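Local coordinates for 2OG-Fe dioxygenase family protein (Methylibium petroleiphilum, PDB 3PL0) that probably acts as a dioxygenase of the 2OG-Fe family, built on a double-stranded beta-helix (cupin) fold, at residues A[66-71]-A[147-152]; A[151-156]-A[234-239]. One frame throughout, in Å; residues are numbered along the deposited sequence.

How the contacts relate
Contacts 1 and 2 lie along opposite edges of strand 141-152, which pairs antiparallel with strand 65-77 in the first and with strand 237-246 in the second; Ile151 and Asp152 belong to both. Contact 1 is the deeper, partly buried with its centre about 10 Å from the centre of the chain, and joins arginine, histidine and aromatic side chains over the sheet. Contact 2, its centre about 18 Å from that of the chain, is a surface contact at the strand ends, made largely of backbone bonds, a turn and water. Two ties connect them: a salt bridge from Arg150 to Asp239 and a probable hydrogen bond between Tyr67 and Glu154.

Contact 1: A[66-71]-A[147-152]; sequences RYRRHG and HPFRID
Phe149 points the edge of its ring, at CE1, at one face of the Arg68 guanidinium, 3.5 Å from Arg68 CZ; the two planes are 59° apart, so this is no parallel stack. With CG between backbone N and carbonyl carbon (chi1 69°), the arginine runs beside the ring and brings NH2 to a weak, 3.5 Å bond with His147 ND1. Water 1 ties Arg68 NE, Arg69 O and His147 ND1 together. Next to it the His70 and His147 rings are near parallel but slid apart, CD2 of His70 lying 3.2 Å from CE1 of His147, and Pro148 CD packs on Arg69 O. Those four side chains and Pro148 are mostly buried; the other end is partly exposed. There Arg66 CG rests on Ile151 CD1 at 3.6 Å, while on the face opposite Arg66 and Arg68, Tyr67 CE1 only brushes Asp152 CB at 4.0 Å. The backbone pair Tyr67-Arg150 is doubly bonded, Tyr67 N to Arg150 O being 2.9 Å. Asp56 takes salt bridges from both Arg66 and Arg68, and Phe107 gives Arg68 a cation-pi partner. The buried arginine charge is thus probably balanced by this shared carboxylate, with aromatic carbon and an ordered water completing its surroundings.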
# COMPACT_ATOMS: atom_id res chain seq x y z
N ARG A 66 9.16 -7.93 10.70
CA ARG A 66 8.44 -7.73 9.44
C ARG A 66 8.31 -9.02 8.63
O ARG A 66 9.25 -9.74 8.44
CB ARG A 66 9.15 -6.67 8.62
CG ARG A 66 8.40 -6.31 7.32
CD ARG A 66 8.79 -4.97 6.80
NE ARG A 66 10.16 -4.98 6.29
CZ ARG A 66 10.99 -3.94 6.38
NH1 ARG A 66 10.59 -2.82 6.98
NH2 ARG A 66 12.23 -3.99 5.87
N TYR A 67 7.08 -9.30 8.21
CA TYR A 67 6.78 -10.35 7.26
C TYR A 67 6.15 -9.77 6.01
O TYR A 67 5.34 -8.81 6.08
CB TYR A 67 5.80 -11.33 7.89
CG TYR A 67 6.28 -11.90 9.22
CD1 TYR A 67 6.11 -11.18 10.41
CD2 TYR A 67 6.92 -13.11 9.27
CE1 TYR A 67 6.56 -11.67 11.62
CE2 TYR A 67 7.35 -13.62 10.49
CZ TYR A 67 7.17 -12.91 11.65
OH TYR A 67 7.64 -13.42 12.83
N ARG A 68 6.44 -10.39 4.88
CA ARG A 68 5.95 -9.90 3.61
C ARG A 68 6.08 -10.94 2.51
O ARG A 68 6.66 -12.02 2.68
CB ARG A 68 6.75 -8.67 3.18
CG ARG A 68 8.20 -8.98 2.81
CD ARG A 68 9.10 -7.81 2.88
NE ARG A 68 8.81 -6.83 1.83
CZ ARG A 68 9.33 -5.61 1.77
NH1 ARG A 68 10.21 -5.20 2.68
NH2 ARG A 68 8.97 -4.80 0.79
N ARG A 69 5.47 -10.58 1.40
CA ARG A 69 5.65 -11.25 0.12
C ARG A 69 5.51 -10.17 -0.93
O ARG A 69 5.18 -9.01 -0.59
CB ARG A 69 4.61 -12.32 -0.09
CG ARG A 69 4.83 -13.60 0.72
CD ARG A 69 3.76 -14.58 0.42
NE ARG A 69 3.95 -15.75 1.25
CZ ARG A 69 4.88 -16.68 1.07
NH1 ARG A 69 5.69 -16.68 0.01
NH2 ARG A 69 4.97 -17.64 1.95
N HIS A 70 5.84 -10.52 -2.18
CA HIS A 70 5.99 -9.55 -3.27
C HIS A 70 5.53 -10.17 -4.58
O HIS A 70 5.74 -11.37 -4.83
CB HIS A 70 7.45 -9.10 -3.32
CG HIS A 70 7.78 -8.12 -4.41
ND1 HIS A 70 8.85 -8.29 -5.26
CD2 HIS A 70 7.21 -6.93 -4.74
CE1 HIS A 70 8.90 -7.26 -6.09
NE2 HIS A 70 7.94 -6.41 -5.77
N GLY A 71 4.86 -9.38 -5.41
CA GLY A 71 4.40 -9.86 -6.69
C GLY A 71 4.13 -8.70 -7.60
O GLY A 71 3.78 -7.61 -7.12
N HIS A 147 2.81 -5.43 -2.25
CA HIS A 147 3.59 -5.79 -1.07
C HIS A 147 2.66 -5.99 0.14
O HIS A 147 2.35 -5.03 0.86
CB HIS A 147 4.53 -4.64 -0.74
CG HIS A 147 5.47 -4.27 -1.83
ND1 HIS A 147 6.76 -4.76 -1.86
CD2 HIS A 147 5.35 -3.45 -2.90
CE1 HIS A 147 7.38 -4.26 -2.91
NE2 HIS A 147 6.55 -3.47 -3.56
N PRO A 148 2.19 -7.21 0.36
CA PRO A 148 1.45 -7.47 1.60
C PRO A 148 2.41 -7.52 2.77
O PRO A 148 3.49 -8.14 2.66
CB PRO A 148 0.85 -8.85 1.39
CG PRO A 148 1.71 -9.50 0.33
CD PRO A 148 2.20 -8.38 -0.55
N PHE A 149 2.04 -6.87 3.86
CA PHE A 149 2.91 -6.74 5.02
C PHE A 149 2.20 -7.19 6.28
O PHE A 149 1.03 -6.87 6.45
CB PHE A 149 3.24 -5.28 5.26
CG PHE A 149 4.29 -4.72 4.36
CD1 PHE A 149 5.61 -5.10 4.46
CD2 PHE A 149 3.95 -3.77 3.40
CE1 PHE A 149 6.58 -4.55 3.63
CE2 PHE A 149 4.90 -3.22 2.57
CZ PHE A 149 6.24 -3.60 2.69
N ARG A 150 2.94 -7.80 7.20
CA ARG A 150 2.56 -7.83 8.62
C ARG A 150 3.74 -7.38 9.43
O ARG A 150 4.83 -7.89 9.28
CB ARG A 150 2.16 -9.22 9.08
CG ARG A 150 2.06 -9.39 10.62
CD ARG A 150 1.40 -10.66 11.05
NE ARG A 150 0.00 -10.68 10.71
CZ ARG A 150 -0.82 -11.72 10.85
NH1 ARG A 150 -0.43 -12.88 11.41
NH2 ARG A 150 -2.08 -11.57 10.50
N ILE A 151 3.49 -6.44 10.32
CA ILE A 151 4.49 -5.99 11.26
C ILE A 151 4.02 -6.50 12.63
O ILE A 151 2.91 -6.20 13.06
CB ILE A 151 4.60 -4.47 11.29
CG1 ILE A 151 4.87 -3.86 9.92
CG2 ILE A 151 5.73 -4.03 12.21
CD1 ILE A 151 6.15 -4.30 9.25
N ASP A 152 4.89 -7.25 13.30
CA ASP A 152 4.56 -7.94 14.55
C ASP A 152 5.46 -7.44 15.67
O ASP A 152 6.69 -7.40 15.51
CB ASP A 152 4.76 -9.45 14.37
CG ASP A 152 4.02 -10.27 15.40
OD1 ASP A 152 4.10 -9.96 16.60
OD2 ASP A 152 3.36 -11.24 15.00
O HOH W 1 7.11 -7.19 -0.42

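Contact 2: A[151-156]-A[234-239]; sequences IDTEGG and VPAHRD
One carbonyl, Ala236 O, gathers much of the contact with Thr153: it accepts the backbone N of Thr153 at 3.0 Å, nearly in line with its C=O bond, and lies 3.1 Å from Thr153 OG1, whose proton may go there or to another acceptor. With chi1 at 67° the threonine hydroxyl is tucked over its own backbone, where it touches the alanine methyl as well as the carbonyl. The carboxylate of Asp152 reaches forward along its own chain instead. Its OD1 accepts Glu154 N at 2.9 Å on the anti side, 23° out of the carboxylate plane, closing an Asx turn where strand 141-152 gives way to loop. Water 2 lies between the same oxygen and Ala236 N, accepting from the latter; its link to the aspartate is short and its protons are not settled, so a solvent bridge between the segments is only probable here. The second oxygen, OD2, is bound by water 3, which lies doubtfully close to His237 ND1; the carboxylate and imidazole planes stand 56° apart. A glycerol, probably from the crystallisation liquor, is hydrogen-bonded to OD2 too. Deeper in, the strands pair regularly: Ile151 and Arg238 exchange two backbone bonds, Ile151 N to Arg238 O and Arg238 N to Ile151 O, each 3.0 Å. Asp152 and His237 form the adjoining non-hydrogen-bonded pair, with His237 CB 3.2 Å from Ile151 O. Leu224 of strand 217-226 touches the side chains of Ile151, Thr153 and Arg238. Strand 237-246 also pairs with strand 172-181, against which His237 rests. The pair is an antiparallel junction of the end of strand 141-152 with the start of strand 237-246, an Asx turn leading out of the first, consistent with the double-stranded beta-helix of the cupin fold.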
# COMPACT_ATOMS: atom_id res chain seq x y z
N ILE A 151 3.49 -6.44 10.32
CA ILE A 151 4.49 -5.99 11.26
C ILE A 151 4.02 -6.50 12.63
O ILE A 151 2.91 -6.20 13.06
CB ILE A 151 4.60 -4.47 11.29
CG1 ILE A 151 4.87 -3.86 9.92
CG2 ILE A 151 5.73 -4.03 12.21
CD1 ILE A 151 6.15 -4.30 9.25
N ASP A 152 4.89 -7.25 13.30
CA ASP A 152 4.56 -7.94 14.55
C ASP A 152 5.46 -7.44 15.67
O ASP A 152 6.69 -7.40 15.51
CB ASP A 152 4.76 -9.45 14.37
CG ASP A 152 4.02 -10.27 15.40
OD1 ASP A 152 4.10 -9.96 16.60
OD2 ASP A 152 3.36 -11.24 15.00
N THR A 153 4.85 -7.06 16.79
CA THR A 153 5.56 -6.49 17.92
C THR A 153 6.12 -7.61 18.83
O THR A 153 6.62 -7.34 19.91
CB THR A 153 4.66 -5.51 18.71
OG1 THR A 153 3.59 -6.24 19.33
CG2 THR A 153 4.02 -4.41 17.79
N GLU A 154 6.06 -8.88 18.42
CA GLU A 154 6.64 -9.98 19.25
C GLU A 154 8.11 -9.83 19.48
O GLU A 154 8.71 -10.54 20.32
CB GLU A 154 6.42 -11.34 18.60
CG GLU A 154 7.04 -11.44 17.20
CD GLU A 154 6.53 -12.65 16.36
OE1 GLU A 154 6.04 -13.60 16.97
OE2 GLU A 154 6.64 -12.63 15.09
N GLY A 155 8.74 -9.04 18.63
CA GLY A 155 10.14 -8.71 18.81
C GLY A 155 10.45 -7.33 18.27
O GLY A 155 9.73 -6.82 17.43
N GLY A 156 11.52 -6.74 18.77
CA GLY A 156 11.99 -5.47 18.29
C GLY A 156 11.34 -4.27 18.96
O GLY A 156 10.45 -4.42 19.79
N VAL A 234 -0.36 -12.76 23.71
CA VAL A 234 -1.46 -12.06 23.02
C VAL A 234 -0.93 -11.50 21.67
O VAL A 234 0.05 -10.74 21.67
CB VAL A 234 -2.05 -10.91 23.90
CG1 VAL A 234 -2.98 -10.01 23.09
CG2 VAL A 234 -2.79 -11.47 25.14
N PRO A 235 -1.58 -11.87 20.54
CA PRO A 235 -1.09 -11.37 19.24
C PRO A 235 -1.20 -9.86 19.15
O PRO A 235 -2.19 -9.27 19.57
CB PRO A 235 -2.03 -12.04 18.23
CG PRO A 235 -2.57 -13.23 18.94
CD PRO A 235 -2.76 -12.72 20.36
N ALA A 236 -0.15 -9.27 18.60
CA ALA A 236 -0.02 -7.85 18.50
C ALA A 236 0.66 -7.50 17.18
O ALA A 236 1.87 -7.51 17.08
CB ALA A 236 0.77 -7.31 19.71
N HIS A 237 -0.13 -7.21 16.16
CA HIS A 237 0.42 -6.89 14.84
C HIS A 237 -0.52 -6.01 14.01
O HIS A 237 -1.68 -5.78 14.37
CB HIS A 237 0.65 -8.20 14.08
CG HIS A 237 -0.58 -9.03 13.95
ND1 HIS A 237 -0.79 -10.19 14.67
CD2 HIS A 237 -1.70 -8.85 13.20
CE1 HIS A 237 -1.98 -10.69 14.37
NE2 HIS A 237 -2.55 -9.89 13.49
N ARG A 238 0.01 -5.51 12.90
CA ARG A 238 -0.78 -4.73 11.95
C ARG A 238 -0.48 -5.25 10.54
O ARG A 238 0.70 -5.42 10.16
CB ARG A 238 -0.45 -3.25 12.07
CG ARG A 238 -1.12 -2.34 11.05
CD ARG A 238 -0.89 -0.91 11.48
NE ARG A 238 -1.52 0.08 10.63
CZ ARG A 238 -0.95 0.67 9.58
NH1 ARG A 238 0.27 0.38 9.22
NH2 ARG A 238 -1.59 1.61 8.93
N ASP A 239 -1.54 -5.41 9.77
CA ASP A 239 -1.54 -5.93 8.43
C ASP A 239 -2.00 -4.88 7.46
O ASP A 239 -3.04 -4.27 7.67
CB ASP A 239 -2.54 -7.10 8.32
CG ASP A 239 -2.13 -8.29 9.20
OD1 ASP A 239 -0.93 -8.44 9.45
OD2 ASP A 239 -2.99 -9.08 9.61
O HOH W 2 2.36 -10.69 18.28
O HOH W 3 0.55 -11.62 16.08